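Local coordinates for DynE7 (Micromonospora chersina, PDB 2XEM), which probably acts as a hot-dog fold thioesterase that releases a polyene intermediate during biosynthesis of the enediyne antitumour agent dynemicin, at residues 34-37 / 38-41; 41-44 / 45-49; 74-77 / 78-81; 137-140 / 141-145. All blocks are in the same frame, centred on the assembly; numbering follows the deposited sequence.

Contact 1 of 4, residues 34-37 / 38-41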
# COMPACT_ATOMS: atom_id res chain seq x y z
N LEU D 34 -7.74 -6.36 -4.81
CA LEU D 34 -7.04 -7.62 -4.48
C LEU D 34 -6.59 -7.66 -3.05
O LEU D 34 -6.72 -8.70 -2.45
CB LEU D 34 -5.86 -7.91 -5.46
CG LEU D 34 -6.27 -8.36 -6.89
CD1 LEU D 34 -7.33 -9.46 -6.87
CD2 LEU D 34 -6.73 -7.16 -7.75
N HIS D 35 -6.09 -6.53 -2.47
CA HIS D 35 -5.80 -6.44 -1.04
C HIS D 35 -7.02 -6.81 -0.22
O HIS D 35 -6.90 -7.53 0.75
CB HIS D 35 -5.33 -5.03 -0.61
CG HIS D 35 -3.97 -4.70 -1.06
ND1 HIS D 35 -2.91 -4.78 -0.22
CD2 HIS D 35 -3.55 -4.22 -2.25
CE1 HIS D 35 -1.86 -4.40 -0.92
NE2 HIS D 35 -2.21 -4.07 -2.16
N TRP D 36 -8.21 -6.30 -0.64
CA TRP D 36 -9.46 -6.51 0.07
C TRP D 36 -9.89 -7.98 0.15
O TRP D 36 -10.55 -8.35 1.12
CB TRP D 36 -10.59 -5.68 -0.54
CG TRP D 36 -10.37 -4.19 -0.52
CD1 TRP D 36 -9.42 -3.49 0.19
CD2 TRP D 36 -11.11 -3.23 -1.27
NE1 TRP D 36 -9.52 -2.16 -0.09
CE2 TRP D 36 -10.55 -1.96 -0.98
CE3 TRP D 36 -12.21 -3.31 -2.15
CZ2 TRP D 36 -11.05 -0.78 -1.53
CZ3 TRP D 36 -12.68 -2.14 -2.74
CH2 TRP D 36 -12.12 -0.90 -2.42
N GLN D 37 -9.50 -8.81 -0.83
CA GLN D 37 -9.67 -10.28 -0.79
C GLN D 37 -8.91 -10.87 0.38
O GLN D 37 -9.44 -11.71 1.10
CB GLN D 37 -9.18 -10.92 -2.09
CG GLN D 37 -10.07 -10.60 -3.27
CD GLN D 37 -9.64 -11.28 -4.54
OE1 GLN D 37 -8.68 -12.05 -4.59
NE2 GLN D 37 -10.35 -11.02 -5.61
N GLY D 38 -7.66 -10.40 0.56
CA GLY D 38 -6.80 -10.77 1.67
C GLY D 38 -7.44 -10.37 3.00
O GLY D 38 -7.55 -11.20 3.89
N HIS D 39 -7.86 -9.10 3.13
CA HIS D 39 -8.49 -8.59 4.35
C HIS D 39 -9.74 -9.41 4.68
O HIS D 39 -9.98 -9.76 5.84
CB HIS D 39 -8.91 -7.13 4.20
CG HIS D 39 -7.85 -6.17 3.77
ND1 HIS D 39 -6.51 -6.48 3.83
CD2 HIS D 39 -7.99 -4.92 3.28
CE1 HIS D 39 -5.87 -5.40 3.42
NE2 HIS D 39 -6.71 -4.45 3.07
N CYS D 40 -10.56 -9.66 3.66
CA CYS D 40 -11.76 -10.47 3.79
C CYS D 40 -11.45 -11.90 4.29
O CYS D 40 -12.07 -12.33 5.26
CB CYS D 40 -12.54 -10.49 2.48
SG CYS D 40 -14.08 -11.46 2.57
N ARG D 41 -10.50 -12.61 3.67
CA ARG D 41 -10.20 -13.99 4.08
C ARG D 41 -9.61 -14.06 5.49
O ARG D 41 -9.88 -15.03 6.19
CB ARG D 41 -9.36 -14.78 3.05
CG ARG D 41 -7.90 -14.35 2.92
CD ARG D 41 -7.06 -15.21 1.98
NE ARG D 41 -5.64 -14.88 2.15
CZ ARG D 41 -4.75 -14.81 1.17
NH1 ARG D 41 -5.09 -15.09 -0.08
NH2 ARG D 41 -3.49 -14.50 1.44
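The central helix of the hot-dog fold, residues 32-48, around which the antiparallel sheet curls, brings the side chains of Trp-36 and His-39 together across its first turns. His-39 CD2 lies at the edge of the indole, near its plane, 3.7 Å from Trp-36 CD1. The two rings are inclined at 43°, an oblique pairing. With CG anti to its own carbonyl carbon (chi1 -54°), the imidazole of His-39 folds back along the helix, so that the carbonyl oxygen of His-35 sits over one ring face, toward the rim. The same oxygen, His-35 O, accepts the backbone bond from His-39 N at 3.0 Å. Beyond it, His-35 CB approaches His-39 NE2 to 4.0 Å. Cys-40 N donates to Trp-36 O at 2.9 Å, and Cys-40 CB rests 3.2 Å from that acceptor. Arg-41 N is bonded to Gln-37 O in the next step.

The polar ends find partners elsewhere: Trp-36 NE1 bonds Glu-21, Gln-37 NE2 bonds Tyr-101, and Arg-41 NH1 bonds Gln-117 and Thr-64. His-35 ND1 reaches Asp-20 of the third subunit, and His-35 NE2 is hydrogen-bonded to NE2 of His-35 of the second subunit. One stretch of helix therefore combines buried polar groups of Trp-36, Gln-37 and Arg-41, satisfied within the subunit, with His-35, whose ring rotation is probably fixed by bonds to two other subunits.

Contact 2 of 4, residues 41-44 / 45-49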
# COMPACT_ATOMS: atom_id res chain seq x y z
N ARG D 41 -10.50 -12.61 3.67
CA ARG D 41 -10.20 -13.99 4.08
C ARG D 41 -9.61 -14.06 5.49
O ARG D 41 -9.88 -15.03 6.19
CB ARG D 41 -9.36 -14.78 3.05
CG ARG D 41 -7.90 -14.35 2.92
CD ARG D 41 -7.06 -15.21 1.98
NE ARG D 41 -5.64 -14.88 2.15
CZ ARG D 41 -4.75 -14.81 1.17
NH1 ARG D 41 -5.09 -15.09 -0.08
NH2 ARG D 41 -3.49 -14.50 1.44
N GLU D 42 -8.83 -13.05 5.90
CA GLU D 42 -8.29 -12.97 7.26
C GLU D 42 -9.38 -12.70 8.29
O GLU D 42 -9.36 -13.30 9.34
CB GLU D 42 -7.23 -11.89 7.35
CG GLU D 42 -5.92 -12.22 6.67
CD GLU D 42 -5.08 -10.97 6.52
OE1 GLU D 42 -4.48 -10.80 5.44
OE2 GLU D 42 -5.06 -10.13 7.45
N HIS D 43 -10.31 -11.76 8.00
CA HIS D 43 -11.45 -11.42 8.86
C HIS D 43 -12.33 -12.69 9.02
O HIS D 43 -12.77 -13.00 10.12
CB HIS D 43 -12.23 -10.22 8.27
CG HIS D 43 -13.27 -9.56 9.15
ND1 HIS D 43 -13.48 -9.94 10.50
CD2 HIS D 43 -14.16 -8.57 8.85
CE1 HIS D 43 -14.44 -9.14 10.96
NE2 HIS D 43 -14.88 -8.31 10.00
N PHE D 44 -12.52 -13.44 7.93
CA PHE D 44 -13.23 -14.71 7.92
C PHE D 44 -12.64 -15.71 8.92
O PHE D 44 -13.38 -16.26 9.72
CB PHE D 44 -13.29 -15.33 6.51
CG PHE D 44 -14.04 -16.65 6.50
CD1 PHE D 44 -15.43 -16.67 6.53
CD2 PHE D 44 -13.35 -17.86 6.52
CE1 PHE D 44 -16.12 -17.89 6.56
CE2 PHE D 44 -14.05 -19.08 6.59
CZ PHE D 44 -15.43 -19.08 6.60
N LEU D 45 -11.32 -15.92 8.86
CA LEU D 45 -10.59 -16.73 9.82
C LEU D 45 -10.77 -16.26 11.26
O LEU D 45 -11.03 -17.10 12.11
CB LEU D 45 -9.08 -16.78 9.48
CG LEU D 45 -8.68 -17.37 8.13
CD1 LEU D 45 -7.21 -17.19 7.89
CD2 LEU D 45 -9.04 -18.82 8.00
N ALA D 46 -10.67 -14.94 11.54
CA ALA D 46 -10.86 -14.42 12.91
C ALA D 46 -12.30 -14.67 13.43
O ALA D 46 -12.48 -14.99 14.61
CB ALA D 46 -10.50 -12.93 12.98
N ASP D 47 -13.30 -14.58 12.54
CA ASP D 47 -14.70 -14.77 12.90
C ASP D 47 -15.09 -16.23 13.02
O ASP D 47 -15.87 -16.58 13.90
CB ASP D 47 -15.61 -14.09 11.86
CG ASP D 47 -15.66 -12.58 11.92
OD1 ASP D 47 -15.29 -12.02 12.98
OD2 ASP D 47 -16.06 -11.96 10.92
N HIS D 48 -14.58 -17.11 12.14
CA HIS D 48 -15.19 -18.43 11.94
C HIS D 48 -14.21 -19.59 12.04
O HIS D 48 -14.63 -20.73 12.11
CB HIS D 48 -15.98 -18.47 10.60
CG HIS D 48 -17.10 -17.48 10.55
ND1 HIS D 48 -18.12 -17.50 11.49
CD2 HIS D 48 -17.31 -16.45 9.70
CE1 HIS D 48 -18.92 -16.49 11.17
NE2 HIS D 48 -18.47 -15.83 10.10
N ALA D 49 -12.91 -19.31 12.01
CA ALA D 49 -11.88 -20.34 12.13
C ALA D 49 -10.71 -19.83 13.01
O ALA D 49 -9.57 -19.85 12.56
CB ALA D 49 -11.40 -20.77 10.74
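Phe-44 CG stands anti to the backbone N (chi1 -180°), while His-48 CG stands anti to its carbonyl carbon, and these settings bring the phenyl and imidazole groups into contact one helical turn apart. His-48 CB lies over one face of the phenyl ring, 4.3 Å from the Phe-44 centroid, a CH-pi contact displaced toward the rim. Farther out, His-48 CD2 comes within 3.7 Å of Phe-44 CE1, and the ring planes meet obliquely at 52°. Tyr-11 packs on both residues, edge-to-face with Phe-44, and Ala-141 of helix 136-143 touches them as well.

On another side of the helix His-43 and Asp-47 form the second pair. Asp-47 OD2 is 3.3 Å from both ND1 and CE1 of His-43, but the angle at ND1 is too poor for a hydrogen bond, and the carboxylate is turned well out of the plane of the imidazole. The carboxylate oxygen is instead bonded by the hydroxyl of Tyr-11. Leu-45 lies back along the preceding turn, its CG 3.3 Å from Arg-41 O, and its side chain packs on Leu-138 and Val-52.

Backbone bonds continue to the end of the helix, where His-48 N reaches Phe-44 O at 2.8 Å with a bent N-H...O angle of 137°. The last turn thus divides its chemistry: Phe-44 and Leu-45 give apolar surface to helix 136-143, whereas the carboxylate of Asp-47 is likely to favour a positive charge on the nearby His-43 imidazole.

Contact 3 of 4, residues 74-77 / 78-81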
# COMPACT_ATOMS: atom_id res chain seq x y z
N GLU D 74 -16.86 2.41 -10.72
CA GLU D 74 -15.83 3.05 -9.89
C GLU D 74 -16.22 3.15 -8.40
O GLU D 74 -17.38 3.45 -8.07
CB GLU D 74 -15.47 4.42 -10.47
CG GLU D 74 -14.63 4.28 -11.74
CD GLU D 74 -14.50 5.51 -12.61
OE1 GLU D 74 -14.54 5.35 -13.85
OE2 GLU D 74 -14.33 6.62 -12.07
N GLY D 75 -15.26 2.87 -7.53
CA GLY D 75 -15.35 3.16 -6.10
C GLY D 75 -14.74 4.52 -5.81
O GLY D 75 -13.91 5.01 -6.58
N SER D 76 -15.15 5.16 -4.72
CA SER D 76 -14.70 6.49 -4.33
C SER D 76 -14.35 6.50 -2.84
O SER D 76 -14.84 5.66 -2.09
CB SER D 76 -15.82 7.51 -4.56
OG SER D 76 -16.18 7.61 -5.94
N ALA D 77 -13.51 7.46 -2.39
CA ALA D 77 -13.23 7.68 -0.97
C ALA D 77 -14.52 7.81 -0.15
O ALA D 77 -15.47 8.50 -0.58
CB ALA D 77 -12.40 8.94 -0.81
N PHE D 78 -14.54 7.15 1.03
CA PHE D 78 -15.64 7.12 2.00
C PHE D 78 -16.74 6.14 1.64
O PHE D 78 -17.66 5.99 2.45
CB PHE D 78 -16.26 8.51 2.28
CG PHE D 78 -15.36 9.61 2.79
CD1 PHE D 78 -14.97 10.65 1.96
CD2 PHE D 78 -15.00 9.66 4.14
CE1 PHE D 78 -14.18 11.69 2.45
CE2 PHE D 78 -14.21 10.71 4.63
CZ PHE D 78 -13.80 11.72 3.78
N ASP D 79 -16.69 5.49 0.45
CA ASP D 79 -17.65 4.43 0.10
C ASP D 79 -17.54 3.31 1.11
O ASP D 79 -16.44 2.93 1.52
CB ASP D 79 -17.38 3.84 -1.30
CG ASP D 79 -17.82 4.68 -2.50
OD1 ASP D 79 -18.48 5.73 -2.29
OD2 ASP D 79 -17.52 4.28 -3.64
N GLU D 80 -18.70 2.83 1.56
CA GLU D 80 -18.75 1.63 2.38
C GLU D 80 -18.98 0.44 1.43
O GLU D 80 -20.00 0.37 0.74
CB GLU D 80 -19.84 1.75 3.45
CG GLU D 80 -20.00 0.49 4.29
CD GLU D 80 -21.17 0.54 5.26
OE1 GLU D 80 -21.44 -0.50 5.90
OE2 GLU D 80 -21.85 1.59 5.34
N VAL D 81 -17.98 -0.44 1.36
CA VAL D 81 -17.98 -1.57 0.42
C VAL D 81 -18.11 -2.85 1.22
O VAL D 81 -17.37 -3.05 2.17
CB VAL D 81 -16.72 -1.59 -0.49
CG1 VAL D 81 -16.76 -2.79 -1.47
CG2 VAL D 81 -16.55 -0.27 -1.25
O HOH W 1 -18.24 8.08 -0.97
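Asp-79 lays its carboxylate back across the backbone of Ser-76, closing the turn that leads from strand 60-71 into strand 80-91. With CG anti to the carbonyl carbon (chi1 -76°), OD2 receives the amide of Ser-76 N at 2.7 Å, the N-H arriving from above the carboxylate plane, 62° out of it. In return Asp-79 N donates to Ser-76 O at 3.1 Å, the bond that closes a type II beta turn from Ser-76 to Asp-79. Phe-78 takes the third position of this turn with a positive phi of 81°. Ala-77 O lies at the edge of its ring, near the plane, with Phe-78 CD1 4.1 Å from Ala-77 CB, and the ring packs on Met-53 of the third subunit.

A water bridges the turn, donating to Ala-77 O at 2.8 Å and to Asp-79 OD1 at 2.7 Å. Asp-79 OD2 also forms a salt bridge with Arg-103 NH1, which in turn bonds Glu-74 O. An alanine in place of Asp-79 would remove both carboxylate oxygens and is likely to leave Ser-76 N and the Arg-103 charge without this acceptor, and the water with one anchor fewer. Both carboxylate oxygens are engaged, OD2 by an amide and a guanidinium and OD1 by water, and the neighbouring positive charge probably favours the ionised form of Asp-79.

Contact 4 of 4, residues 137-140 / 141-145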
# COMPACT_ATOMS: atom_id res chain seq x y z
N GLU D 137 -11.41 -27.30 10.81
CA GLU D 137 -12.09 -26.10 11.28
C GLU D 137 -12.40 -25.14 10.12
O GLU D 137 -13.50 -24.57 10.07
CB GLU D 137 -11.24 -25.40 12.34
CG GLU D 137 -11.92 -24.18 12.95
CD GLU D 137 -11.06 -23.37 13.90
OE1 GLU D 137 -11.64 -22.64 14.72
OE2 GLU D 137 -9.82 -23.47 13.84
N LEU D 138 -11.43 -24.98 9.19
CA LEU D 138 -11.56 -24.12 8.03
C LEU D 138 -12.52 -24.74 7.00
O LEU D 138 -13.38 -24.05 6.48
CB LEU D 138 -10.17 -23.83 7.42
CG LEU D 138 -10.10 -22.92 6.19
CD1 LEU D 138 -10.90 -21.59 6.40
CD2 LEU D 138 -8.64 -22.61 5.85
N ARG D 139 -12.39 -26.05 6.72
CA ARG D 139 -13.32 -26.80 5.87
C ARG D 139 -14.77 -26.56 6.35
O ARG D 139 -15.63 -26.14 5.57
CB ARG D 139 -12.99 -28.32 5.92
CG ARG D 139 -13.69 -29.14 4.84
CD ARG D 139 -14.06 -30.54 5.30
NE ARG D 139 -14.95 -31.24 4.37
CZ ARG D 139 -16.28 -31.11 4.32
NH1 ARG D 139 -16.90 -30.25 5.13
NH2 ARG D 139 -17.00 -31.81 3.45
N ARG D 140 -15.01 -26.81 7.64
CA ARG D 140 -16.25 -26.61 8.37
C ARG D 140 -16.80 -25.16 8.18
O ARG D 140 -17.95 -24.97 7.82
CB ARG D 140 -15.97 -26.91 9.86
CG ARG D 140 -17.11 -27.38 10.67
CD ARG D 140 -16.66 -28.13 11.91
NE ARG D 140 -15.96 -27.29 12.90
CZ ARG D 140 -14.76 -27.56 13.42
NH1 ARG D 140 -14.11 -28.66 13.06
NH2 ARG D 140 -14.21 -26.74 14.29
N ALA D 141 -15.95 -24.17 8.40
CA ALA D 141 -16.31 -22.75 8.33
C ALA D 141 -16.67 -22.31 6.87
O ALA D 141 -17.73 -21.69 6.65
CB ALA D 141 -15.18 -21.90 8.89
N LEU D 142 -15.82 -22.67 5.89
CA LEU D 142 -16.07 -22.33 4.47
C LEU D 142 -17.30 -23.02 3.88
O LEU D 142 -17.99 -22.41 3.07
CB LEU D 142 -14.88 -22.67 3.59
CG LEU D 142 -13.61 -21.84 3.73
CD1 LEU D 142 -12.47 -22.59 3.13
CD2 LEU D 142 -13.76 -20.44 3.09
N SER D 143 -17.60 -24.27 4.30
CA SER D 143 -18.74 -25.02 3.76
C SER D 143 -20.09 -24.36 4.05
O SER D 143 -21.04 -24.60 3.32
CB SER D 143 -18.69 -26.47 4.20
OG SER D 143 -17.51 -27.05 3.67
N ARG D 144 -20.15 -23.48 5.03
CA ARG D 144 -21.38 -22.72 5.33
C ARG D 144 -21.69 -21.66 4.28
O ARG D 144 -22.81 -21.17 4.21
CB ARG D 144 -21.31 -22.09 6.73
CG ARG D 144 -21.16 -23.13 7.84
CD ARG D 144 -21.55 -22.62 9.23
NE ARG D 144 -20.72 -21.48 9.65
CZ ARG D 144 -19.61 -21.58 10.37
NH1 ARG D 144 -19.16 -22.77 10.76
NH2 ARG D 144 -18.93 -20.49 10.71
N TYR D 145 -20.69 -21.31 3.44
CA TYR D 145 -20.82 -20.30 2.38
C TYR D 145 -20.58 -20.89 0.99
O TYR D 145 -20.11 -20.17 0.09
CB TYR D 145 -19.86 -19.11 2.65
CG TYR D 145 -20.07 -18.50 4.02
CD1 TYR D 145 -21.08 -17.57 4.25
CD2 TYR D 145 -19.32 -18.93 5.11
CE1 TYR D 145 -21.28 -17.02 5.51
CE2 TYR D 145 -19.52 -18.39 6.38
CZ TYR D 145 -20.49 -17.43 6.57
OH TYR D 145 -20.66 -16.91 7.83
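Residues 137-140 run on without a break into 141-145, on helix 136-143, and the carbonyls of Glu-137, Leu-138 and Arg-139 are each taken by the amide four residues on. Ala-141 N donates to Glu-137 O at 3.0 Å, and Leu-142 N to Leu-138 O at 2.9 Å with a nearly straight N-H...O angle of 175°. Arg-139 O is gripped twice, by Ser-143 N at 3.0 Å and by Ser-143 OG at 2.8 Å. The hydroxyl approaches from above the carbonyl plane, 39° out of it, because OG is anti to the carbonyl carbon (chi1 -63°) and turns back down the helix. A valine in place of Ser-143 would lack the hydroxyl, and Arg-139 O would probably be left with the backbone amide as its one donor from this turn.

Along the buried side Leu-138 and Leu-142 meet by their methyls, CD1 to CD1 at 3.8 Å. Leu-138 packs on Leu-45 and Leu-142 on Phe-44, both from helix 32-48, and both leucines reach Ile-95 of the sheet. The stretch is amphipathic: its leucines fix it to the core, Arg-139 and Arg-140 lie on the exposed side, and Ser-143 OG turns back to the backbone.

Contacts 1 and 2 follow one another along helix 32-48 and share Arg-41, their centres about 11 Å apart. Contact 4 covers the far end of that helix: its centre is about 10 Å from that of contact 2, and the two touch where Phe-44 CE1 lies 3.4 Å from Tyr-145 CE2. Contact 3 lies on the opposite side of the chain's centre from contact 4, about 29 Å between centres. The bound polyene ketone is nearer the other end, about 14 Å from the side chain of Leu-34 in contact 1 and from Gly-75 in contact 3, so neither contact 1 nor contact 3 lines its site directly. Contacts 1, 2 and 3 all meet other subunits of the tetramer.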